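Local coordinates for protein RNA-dependent RNA Polymerase (Bombyx mori cytoplasmic polyhedrosis virus, PDB 6TZ0) that catalyses RNA-templated RNA synthesis, probably making plus-strand transcripts and complementary minus strands of the viral double-stranded RNA genome, at residues A[51-55]-A[66-70]; A[209-213]-A[231-235]. All blocks are in the same frame, centred on the assembly; numbering follows the deposited sequence.

In the fold
Both contacts lie in the N-terminal part of the polymerase, on the same side of the chain's centre and with centres 14 Å apart. Contact 1 (51-55 with 66-70) is a surface contact that closes the open end of the beta hairpin 54-58/64-68 with backbone hydrogen bonds and one hydroxyl-carboxylate bond. Contact 2 (209-213 with 231-235) is fully buried and joins helices 206-218 and 224-237 through apolar and sulfur-bearing side chains, without a hydrogen bond. The two meet at N232 of the second helix, whose ND2 and OD1 probably bond T68 O and T70 N, tying the end of strand 64-68 and the residues after it to the helix that also carries contact 2.

Contact 1. Residues A[51-55]-A[66-70]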
ATOM      1  N   LEU A  51     -24.603  38.188 -20.833  1.00 50.08           N
ATOM      2  CA  LEU A  51     -23.621  37.251 -21.356  1.00 50.08           C
ATOM      3  C   LEU A  51     -22.528  38.015 -22.092  1.00 50.08           C
ATOM      4  O   LEU A  51     -22.789  38.638 -23.126  1.00 50.08           O
ATOM      5  CB  LEU A  51     -24.287  36.240 -22.285  1.00 50.08           C
ATOM      6  CG  LEU A  51     -25.305  35.319 -21.617  1.00 50.08           C
ATOM      7  CD1 LEU A  51     -25.999  34.452 -22.648  1.00 50.08           C
ATOM      8  CD2 LEU A  51     -24.639  34.466 -20.559  1.00 50.08           C
ATOM      9  N   ILE A  52     -21.313  37.958 -21.571  1.00 47.54           N
ATOM     10  CA  ILE A  52     -20.168  38.588 -22.215  1.00 47.54           C
ATOM     11  C   ILE A  52     -19.483  37.578 -23.122  1.00 47.54           C
ATOM     12  O   ILE A  52     -19.444  36.378 -22.832  1.00 47.54           O
ATOM     13  CB  ILE A  52     -19.197  39.173 -21.170  1.00 47.54           C
ATOM     14  CG1 ILE A  52     -18.727  38.104 -20.187  1.00 47.54           C
ATOM     15  CG2 ILE A  52     -19.848  40.329 -20.427  1.00 47.54           C
ATOM     16  CD1 ILE A  52     -17.686  38.581 -19.242  1.00 47.54           C
ATOM     17  N   SER A  53     -18.975  38.062 -24.252  1.00 47.93           N
ATOM     18  CA  SER A  53     -18.278  37.218 -25.207  1.00 47.93           C
ATOM     19  C   SER A  53     -16.801  37.578 -25.294  1.00 47.93           C
ATOM     20  O   SER A  53     -15.949  36.737 -25.010  1.00 47.93           O
ATOM     21  CB  SER A  53     -18.942  37.322 -26.585  1.00 47.93           C
ATOM     22  OG  SER A  53     -18.794  38.622 -27.123  1.00 47.93           O
ATOM     23  N   ASP A  54     -16.475  38.815 -25.645  1.00 49.58           N
ATOM     24  CA  ASP A  54     -15.100  39.284 -25.605  1.00 49.58           C
ATOM     25  C   ASP A  54     -14.803  39.886 -24.242  1.00 49.58           C
ATOM     26  O   ASP A  54     -15.698  40.379 -23.554  1.00 49.58           O
ATOM     27  CB  ASP A  54     -14.833  40.318 -26.698  1.00 49.58           C
ATOM     28  CG  ASP A  54     -14.747  39.700 -28.077  1.00 49.58           C
ATOM     29  OD1 ASP A  54     -14.323  38.532 -28.182  1.00 49.58           O
ATOM     30  OD2 ASP A  54     -15.103  40.379 -29.058  1.00 49.58           O
ATOM     31  N   TYR A  55     -13.533  39.843 -23.856  1.00 43.56           N
ATOM     32  CA  TYR A  55     -13.159  40.308 -22.534  1.00 43.56           C
ATOM     33  C   TYR A  55     -11.693  40.707 -22.547  1.00 43.56           C
ATOM     34  O   TYR A  55     -10.903  40.198 -23.345  1.00 43.56           O
ATOM     35  CB  TYR A  55     -13.419  39.226 -21.492  1.00 43.56           C
ATOM     36  CG  TYR A  55     -13.371  39.696 -20.066  1.00 43.56           C
ATOM     37  CD1 TYR A  55     -14.443  40.368 -19.506  1.00 43.56           C
ATOM     38  CD2 TYR A  55     -12.262  39.461 -19.278  1.00 43.56           C
ATOM     39  CE1 TYR A  55     -14.409  40.797 -18.198  1.00 43.56           C
ATOM     40  CE2 TYR A  55     -12.212  39.889 -17.971  1.00 43.56           C
ATOM     41  CZ  TYR A  55     -13.288  40.555 -17.437  1.00 43.56           C
ATOM     42  OH  TYR A  55     -13.251  40.979 -16.133  1.00 43.56           O
ATOM     43  N   GLN A  66      -6.325  39.407 -24.015  1.00 46.48           N
ATOM     44  CA  GLN A  66      -7.671  39.415 -24.578  1.00 46.48           C
ATOM     45  C   GLN A  66      -8.091  37.996 -24.923  1.00 46.48           C
ATOM     46  O   GLN A  66      -7.364  37.288 -25.623  1.00 46.48           O
ATOM     47  CB  GLN A  66      -7.731  40.283 -25.835  1.00 46.48           C
ATOM     48  CG  GLN A  66      -7.537  41.757 -25.573  1.00 46.48           C
ATOM     49  CD  GLN A  66      -7.452  42.557 -26.850  1.00 46.48           C
ATOM     50  OE1 GLN A  66      -7.436  41.998 -27.945  1.00 46.48           O
ATOM     51  NE2 GLN A  66      -7.399  43.875 -26.718  1.00 46.48           N
ATOM     52  N   ALA A  67      -9.263  37.587 -24.448  1.00 44.65           N
ATOM     53  CA  ALA A  67      -9.790  36.268 -24.762  1.00 44.65           C
ATOM     54  C   ALA A  67     -11.288  36.358 -25.014  1.00 44.65           C
ATOM     55  O   ALA A  67     -11.929  37.374 -24.739  1.00 44.65           O
ATOM     56  CB  ALA A  67      -9.487  35.259 -23.654  1.00 44.65           C
ATOM     57  N   THR A  68     -11.840  35.268 -25.544  1.00 45.55           N
ATOM     58  CA  THR A  68     -13.225  35.214 -25.995  1.00 45.55           C
ATOM     59  C   THR A  68     -13.855  33.925 -25.495  1.00 45.55           C
ATOM     60  O   THR A  68     -13.263  32.853 -25.640  1.00 45.55           O
ATOM     61  CB  THR A  68     -13.305  35.290 -27.527  1.00 45.55           C
ATOM     62  OG1 THR A  68     -12.715  36.515 -27.978  1.00 45.55           O
ATOM     63  CG2 THR A  68     -14.745  35.232 -28.009  1.00 45.55           C
ATOM     64  N   VAL A  69     -15.044  34.033 -24.900  1.00 43.23           N
ATOM     65  CA  VAL A  69     -15.771  32.860 -24.425  1.00 43.23           C
ATOM     66  C   VAL A  69     -16.231  32.044 -25.626  1.00 43.23           C
ATOM     67  O   VAL A  69     -16.973  32.537 -26.482  1.00 43.23           O
ATOM     68  CB  VAL A  69     -16.959  33.271 -23.546  1.00 43.23           C
ATOM     69  CG1 VAL A  69     -17.754  32.052 -23.142  1.00 43.23           C
ATOM     70  CG2 VAL A  69     -16.484  34.024 -22.317  1.00 43.23           C
ATOM     71  N   THR A  70     -15.788  30.791 -25.691  1.00 46.03           N
ATOM     72  CA  THR A  70     -16.050  29.904 -26.817  1.00 46.03           C
ATOM     73  C   THR A  70     -16.444  28.533 -26.288  1.00 46.03           C
ATOM     74  O   THR A  70     -15.729  27.956 -25.464  1.00 46.03           O
ATOM     75  CB  THR A  70     -14.817  29.784 -27.720  1.00 46.03           C
ATOM     76  OG1 THR A  70     -14.463  31.078 -28.220  1.00 46.03           O
ATOM     77  CG2 THR A  70     -15.098  28.856 -28.889  1.00 46.03           C
TER
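The carbonyl oxygen of S53 takes a hydrogen bond from V69 N and a weaker CA-H...O contact from T68 CA. V69 N donates to S53 O at 2.9 Å, nearly straight at 163° and in the carbonyl plane, while T68 CA lies 3.3 Å from the same S53 O. Next to it, D54 and T68 form an antiparallel non-hydrogen-bonded pair whose side chains lie side by side, pointing the same way. With CG anti to the carbonyl carbon (chi1 -74°), D54 brings OD1 alongside T68, and T68 OG1 donates to D54 OD1 at 2.6 Å, meeting it almost head-on down its C-O bond. Y55 and A67 follow as a hydrogen-bonded pair: A67 N donates to Y55 O at 3.3 Å, whereas the return bond from Y55 N to A67 O, 3.1 Å long, is bent and weak. Y55 O also receives a CA-H...O contact from Q66 CA, 3.5 Å away.

The pairing belongs to the beta hairpin of strands 54-58 and 64-68, and S53 with V69 prolongs it just past the strand ends. On the side of Y55 and A67 the two-stranded sheet packs on helix 224-237; I52 and V69 rest against helix 166-175, with V69 CG2 3.8 Å from I52 O. D54 and T68 occupy the other face. The backbone bonds therefore set the register, and the T68 hydroxyl adds a side-chain link that would probably favour the charged form of the exposed D54 carboxylate.

Contact 2. Residues A[209-213]-A[231-235]; sequences TCCQV and MNHFL
Helices 206-218 and 224-237 follow each other as an antiparallel helical hairpin, and in this contact T209, C210 and V213 of the first meet M231 and F234 of the second. The local axes run at 154° and come no closer than 11.5 Å, a wide spacing bridged entirely by side chains; even the nearest CA atoms, those of V213 and M231, are 7.8 Å apart.

M231 does much of the bridging. Its chain turns at both chi2 and chi3 (-59° and -66°), which carries the thioether across to the first helix: SD lies 3.7 Å from V213 CG2, and the terminal CE reaches C210 SG at 3.7 Å. One turn further on, F234 points toward the first helix and its ring receives two methyls, both obliquely. T209 CG2 makes an off-centre CH-pi contact, 4.2 Å from the centroid of the F234 ring, and V213 CG2 lies 4.1 Å from F234 CE2. V213 CG2 thus sits against both M231 and F234.

T209 serves two environments. Its methyl CG2 stands anti to the backbone N and turns to the phenyl ring, while OG1 is held mainly by T205 O, one turn earlier, with D341 OD1 as a second partner; the two acceptors must share or compete for its single proton unless the aspartate is protonated. Y242 of helix 242-248 touches both T209 and F234, and Y170 of helix 166-175 packs on M231.

No hydrogen bond crosses between the two segments. The helices are joined here by dispersion and hydrophobic contact among methyl, sulfur and aromatic groups, and the hydroxyl of T209 has its partners away from the facing segment, so it adds no polar link between the helices.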
ATOM      1  N   THR A 209     -15.385  21.374 -12.230  1.00 39.85           N
ATOM      2  CA  THR A 209     -14.389  22.133 -12.984  1.00 39.85           C
ATOM      3  C   THR A 209     -14.543  23.636 -12.759  1.00 39.85           C
ATOM      4  O   THR A 209     -13.548  24.343 -12.548  1.00 39.85           O
ATOM      5  CB  THR A 209     -14.505  21.799 -14.470  1.00 39.85           C
ATOM      6  OG1 THR A 209     -14.384  20.384 -14.648  1.00 39.85           O
ATOM      7  CG2 THR A 209     -13.417  22.485 -15.264  1.00 39.85           C
ATOM      8  N   CYS A 210     -15.783  24.138 -12.791  1.00 40.44           N
ATOM      9  CA  CYS A 210     -16.047  25.537 -12.476  1.00 40.44           C
ATOM     10  C   CYS A 210     -15.715  25.867 -11.028  1.00 40.44           C
ATOM     11  O   CYS A 210     -15.240  26.975 -10.750  1.00 40.44           O
ATOM     12  CB  CYS A 210     -17.509  25.881 -12.766  1.00 40.44           C
ATOM     13  SG  CYS A 210     -17.965  25.931 -14.505  1.00 40.44           S
ATOM     14  N   CYS A 211     -15.941  24.924 -10.105  1.00 40.17           N
ATOM     15  CA  CYS A 211     -15.536  25.133  -8.715  1.00 40.17           C
ATOM     16  C   CYS A 211     -14.022  25.261  -8.582  1.00 40.17           C
ATOM     17  O   CYS A 211     -13.529  26.107  -7.828  1.00 40.17           O
ATOM     18  CB  CYS A 211     -16.051  24.000  -7.830  1.00 40.17           C
ATOM     19  SG  CYS A 211     -17.817  24.008  -7.508  1.00 40.17           S
ATOM     20  N   GLN A 212     -13.268  24.468  -9.344  1.00 39.23           N
ATOM     21  CA  GLN A 212     -11.813  24.563  -9.277  1.00 39.23           C
ATOM     22  C   GLN A 212     -11.298  25.846  -9.924  1.00 39.23           C
ATOM     23  O   GLN A 212     -10.340  26.452  -9.430  1.00 39.23           O
ATOM     24  CB  GLN A 212     -11.174  23.343  -9.933  1.00 39.23           C
ATOM     25  CG  GLN A 212      -9.676  23.286  -9.753  1.00 39.23           C
ATOM     26  CD  GLN A 212      -9.286  23.101  -8.305  1.00 39.23           C
ATOM     27  OE1 GLN A 212      -9.899  22.320  -7.581  1.00 39.23           O
ATOM     28  NE2 GLN A 212      -8.265  23.825  -7.871  1.00 39.23           N
ATOM     29  N   VAL A 213     -11.919  26.280 -11.022  1.00 35.71           N
ATOM     30  CA  VAL A 213     -11.480  27.518 -11.664  1.00 35.71           C
ATOM     31  C   VAL A 213     -11.805  28.723 -10.784  1.00 35.71           C
ATOM     32  O   VAL A 213     -11.000  29.656 -10.659  1.00 35.71           O
ATOM     33  CB  VAL A 213     -12.087  27.628 -13.076  1.00 35.71           C
ATOM     34  CG1 VAL A 213     -11.806  28.972 -13.703  1.00 35.71           C
ATOM     35  CG2 VAL A 213     -11.497  26.556 -13.956  1.00 35.71           C
ATOM     36  N   MET A 231     -11.123  27.668 -19.091  1.00 36.39           N
ATOM     37  CA  MET A 231     -12.395  27.011 -19.394  1.00 36.39           C
ATOM     38  C   MET A 231     -12.515  26.648 -20.871  1.00 36.39           C
ATOM     39  O   MET A 231     -13.091  25.603 -21.208  1.00 36.39           O
ATOM     40  CB  MET A 231     -13.561  27.894 -18.963  1.00 36.39           C
ATOM     41  CG  MET A 231     -13.719  28.027 -17.465  1.00 36.39           C
ATOM     42  SD  MET A 231     -13.966  26.436 -16.664  1.00 36.39           S
ATOM     43  CE  MET A 231     -15.556  25.953 -17.316  1.00 36.39           C
ATOM     44  N   ASN A 232     -11.967  27.482 -21.763  1.00 36.83           N
ATOM     45  CA  ASN A 232     -11.956  27.137 -23.181  1.00 36.83           C
ATOM     46  C   ASN A 232     -11.105  25.903 -23.439  1.00 36.83           C
ATOM     47  O   ASN A 232     -11.484  25.038 -24.239  1.00 36.83           O
ATOM     48  CB  ASN A 232     -11.434  28.300 -24.023  1.00 36.83           C
ATOM     49  CG  ASN A 232     -12.355  29.488 -24.023  1.00 36.83           C
ATOM     50  OD1 ASN A 232     -13.570  29.347 -23.955  1.00 36.83           O
ATOM     51  ND2 ASN A 232     -11.781  30.672 -24.151  1.00 36.83           N
ATOM     52  N   HIS A 233      -9.967  25.786 -22.745  1.00 37.39           N
ATOM     53  CA  HIS A 233      -9.129  24.604 -22.915  1.00 37.39           C
ATOM     54  C   HIS A 233      -9.792  23.349 -22.348  1.00 37.39           C
ATOM     55  O   HIS A 233      -9.659  22.263 -22.924  1.00 37.39           O
ATOM     56  CB  HIS A 233      -7.758  24.836 -22.281  1.00 37.39           C
ATOM     57  CG  HIS A 233      -6.818  23.679 -22.428  1.00 37.39           C
ATOM     58  ND1 HIS A 233      -6.341  23.262 -23.652  1.00 37.39           N
ATOM     59  CD2 HIS A 233      -6.240  22.875 -21.506  1.00 37.39           C
ATOM     60  CE1 HIS A 233      -5.533  22.233 -23.480  1.00 37.39           C
ATOM     61  NE2 HIS A 233      -5.449  21.983 -22.186  1.00 37.39           N
ATOM     62  N   PHE A 234     -10.517  23.472 -21.232  1.00 38.71           N
ATOM     63  CA  PHE A 234     -11.177  22.289 -20.681  1.00 38.71           C
ATOM     64  C   PHE A 234     -12.316  21.816 -21.578  1.00 38.71           C
ATOM     65  O   PHE A 234     -12.494  20.607 -21.775  1.00 38.71           O
ATOM     66  CB  PHE A 234     -11.704  22.534 -19.266  1.00 38.71           C
ATOM     67  CG  PHE A 234     -10.634  22.660 -18.218  1.00 38.71           C
ATOM     68  CD1 PHE A 234      -9.739  21.628 -17.998  1.00 38.71           C
ATOM     69  CD2 PHE A 234     -10.611  23.742 -17.358  1.00 38.71           C
ATOM     70  CE1 PHE A 234      -8.773  21.726 -17.014  1.00 38.71           C
ATOM     71  CE2 PHE A 234      -9.651  23.843 -16.368  1.00 38.71           C
ATOM     72  CZ  PHE A 234      -8.737  22.831 -16.195  1.00 38.71           C
ATOM     73  N   LEU A 235     -13.079  22.746 -22.163  1.00 38.89           N
ATOM     74  CA  LEU A 235     -14.122  22.339 -23.103  1.00 38.89           C
ATOM     75  C   LEU A 235     -13.539  21.777 -24.399  1.00 38.89           C
ATOM     76  O   LEU A 235     -14.122  20.855 -24.993  1.00 38.89           O
ATOM     77  CB  LEU A 235     -15.048  23.518 -23.376  1.00 38.89           C
ATOM     78  CG  LEU A 235     -15.819  23.933 -22.122  1.00 38.89           C
ATOM     79  CD1 LEU A 235     -16.573  25.216 -22.342  1.00 38.89           C
ATOM     80  CD2 LEU A 235     -16.755  22.828 -21.677  1.00 38.89           C
TER